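Side-chain contact in dual specificity phosphatase 28 (Homo sapiens, PDB 5Y15), which hydrolyses a synthetic aryl phosphate in vitro but has almost no detectable activity on phosphotyrosine, possibly because bulky side chains obstruct access to its active site: residues V43-F48 against R141-S146. The protein carries 2 engineered substitutions. Sequence-based numbering, arbitrary orientation.
Sequences VAPSLF and RHRGLS
Arg143, just past the last turn of helix 130-142, reaches to the beta turn 44-47 and grips the carbonyl oxygen of Pro45 with both terminal nitrogens. The stronger bond runs from Arg143 NH2 to Pro45 O, 3.1 Å long with an N-H...O angle of 151°; the one from Arg143 NH1 to Pro45 O, at 3.3 Å, is weak and more bent. The acceptor lies at the edge of the guanidinium, in its plane, so two N-H groups converge on one oxygen in a fork, while NH2 itself stands tilted 25° from the carbonyl plane of Pro45. With CG placed beside the backbone N (chi1 -49°) and a further bend at chi2, the arginine chain spans the gap between backbones whose nearest CA atoms, those of Ala44 and Arg143, are 9.9 Å apart.

The firm part of the contact is this forked grip; around it the two segments meet only at van der Waals range. On the enclosed side the methyl of buried Ala44 sets its CB 4.0 Å from Arg143 NH1, whereas at the surface the exposed Pro45 ring offers CD to the same Arg143 NH1 at 4.1 Å, and the interface buries just 115 Å² in all. Arg143 NH2 also makes a weak hydrogen bond to Tyr138 OH.

The receiving carbonyl belongs to a type II turn, closed by Leu47 N to Ala44 O, and the strand pairing beside it carries a classic bulge, Val43 and Ala44 both lying opposite Leu47. This hairpin connects strands 40-44 and 47-50 at one border of the phosphatase domain's mixed sheet, away from the active-site position. The arginine contact lies beside the packing of the hairpin on three helices: Ala44 and Leu47 rest on Leu139 of helix 130-142, Ala44 also touches Met153 of helix 147-157, and Leu47 meets Met110 of helix 100-115.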
loop_
_atom_site.group_PDB
_atom_site.type_symbol
_atom_site.label_atom_id
_atom_site.label_comp_id
_atom_site.label_asym_id
_atom_site.label_seq_id
_atom_site.Cartn_x
_atom_site.Cartn_y
_atom_site.Cartn_z
ATOM N N VAL A 43 -1.497 16.330 10.042
ATOM C CA VAL A 43 -0.958 15.862 11.324
ATOM C C VAL A 43 0.498 16.282 11.484
ATOM O O VAL A 43 0.957 16.590 12.586
ATOM C CB VAL A 43 -1.087 14.334 11.436
ATOM C CG1 VAL A 43 -0.360 13.828 12.673
ATOM C CG2 VAL A 43 -2.554 13.907 11.458
ATOM N N ALA A 44 1.234 16.198 10.388
ATOM C CA ALA A 44 2.667 16.414 10.345
ATOM C C ALA A 44 3.032 16.570 8.881
ATOM O O ALA A 44 2.194 16.324 8.001
ATOM C CB ALA A 44 3.412 15.237 10.994
ATOM N N PRO A 45 4.263 16.957 8.575
ATOM C CA PRO A 45 4.630 17.144 7.165
ATOM C C PRO A 45 4.327 15.916 6.322
ATOM O O PRO A 45 4.588 14.781 6.726
ATOM C CB PRO A 45 6.135 17.427 7.239
ATOM C CG PRO A 45 6.273 18.104 8.559
ATOM C CD PRO A 45 5.385 17.329 9.461
ATOM N N SER A 46 3.696 16.155 5.178
ATOM C CA SER A 46 3.375 15.144 4.181
ATOM C C SER A 46 2.412 14.063 4.699
ATOM O O SER A 46 2.254 13.022 4.061
ATOM C CB SER A 46 4.660 14.514 3.637
ATOM O OG SER A 46 5.278 15.388 2.700
ATOM N N LEU A 47 1.711 14.326 5.799
ATOM C CA LEU A 47 0.862 13.344 6.464
ATOM C C LEU A 47 -0.462 13.976 6.877
ATOM O O LEU A 47 -0.476 14.871 7.727
ATOM C CB LEU A 47 1.578 12.794 7.699
ATOM C CG LEU A 47 0.731 11.879 8.567
ATOM C CD1 LEU A 47 0.531 10.534 7.830
ATOM C CD2 LEU A 47 1.367 11.721 9.960
ATOM N N PHE A 48 -1.574 13.497 6.302
ATOM C CA PHE A 48 -2.918 13.970 6.629
ATOM C C PHE A 48 -3.809 12.827 7.099
ATOM O O PHE A 48 -3.728 11.710 6.589
ATOM C CB PHE A 48 -3.605 14.618 5.431
ATOM C CG PHE A 48 -2.846 15.756 4.847
ATOM C CD1 PHE A 48 -1.822 15.528 3.937
ATOM C CD2 PHE A 48 -3.137 17.062 5.221
ATOM C CE1 PHE A 48 -1.119 16.580 3.388
ATOM C CE2 PHE A 48 -2.432 18.128 4.675
ATOM C CZ PHE A 48 -1.421 17.884 3.757
ATOM N N ARG A 141 7.388 4.872 13.704
ATOM C CA ARG A 141 8.244 3.979 12.928
ATOM C C ARG A 141 9.202 4.735 12.009
ATOM O O ARG A 141 10.342 4.294 11.814
ATOM C CB ARG A 141 7.374 3.003 12.139
ATOM C CG ARG A 141 8.099 2.163 11.108
ATOM C CD ARG A 141 9.148 1.251 11.753
ATOM N NE ARG A 141 9.797 0.404 10.754
ATOM C CZ ARG A 141 10.921 0.733 10.118
ATOM N NH1 ARG A 141 11.526 1.886 10.379
ATOM N NH2 ARG A 141 11.441 -0.092 9.219
ATOM N N HIS A 142 8.771 5.857 11.415
ATOM C CA HIS A 142 9.593 6.535 10.416
ATOM C C HIS A 142 9.954 7.977 10.746
ATOM O O HIS A 142 10.737 8.587 10.002
ATOM C CB HIS A 142 8.926 6.474 9.037
ATOM C CG HIS A 142 8.947 5.108 8.435
ATOM N ND1 HIS A 142 7.808 4.351 8.251
ATOM C CD2 HIS A 142 9.979 4.346 8.002
ATOM C CE1 HIS A 142 8.135 3.190 7.706
ATOM N NE2 HIS A 142 9.449 3.163 7.546
ATOM N N ARG A 143 9.425 8.537 11.828
ATOM C CA ARG A 143 9.868 9.836 12.300
ATOM C C ARG A 143 10.423 9.708 13.713
ATOM O O ARG A 143 10.590 10.707 14.405
ATOM C CB ARG A 143 8.724 10.845 12.255
ATOM C CG ARG A 143 7.961 10.882 10.937
ATOM C CD ARG A 143 8.592 11.784 9.925
ATOM N NE ARG A 143 7.908 11.682 8.638
ATOM C CZ ARG A 143 6.889 12.456 8.268
ATOM N NH1 ARG A 143 6.442 13.405 9.086
ATOM N NH2 ARG A 143 6.319 12.287 7.079
ATOM N N GLY A 144 10.765 8.487 14.110
ATOM C CA GLY A 144 11.419 8.232 15.390
ATOM C C GLY A 144 10.759 8.843 16.602
ATOM O O GLY A 144 11.451 9.157 17.583
ATOM N N LEU A 145 9.427 8.904 16.632
ATOM C CA LEU A 145 8.788 9.438 17.821
ATOM C C LEU A 145 8.391 8.333 18.784
ATOM O O LEU A 145 8.131 7.197 18.402
ATOM C CB LEU A 145 7.548 10.271 17.491
ATOM C CG LEU A 145 7.681 11.639 16.815
ATOM C CD1 LEU A 145 7.904 11.489 15.366
ATOM C CD2 LEU A 145 6.428 12.465 17.033
ATOM N N SER A 146 8.319 8.698 20.055
ATOM C CA SER A 146 7.756 7.768 21.009
ATOM C C SER A 146 6.248 7.707 20.805
ATOM O O SER A 146 5.663 8.528 20.104
ATOM C CB SER A 146 8.103 8.194 22.433
ATOM O OG SER A 146 7.488 9.432 22.751
#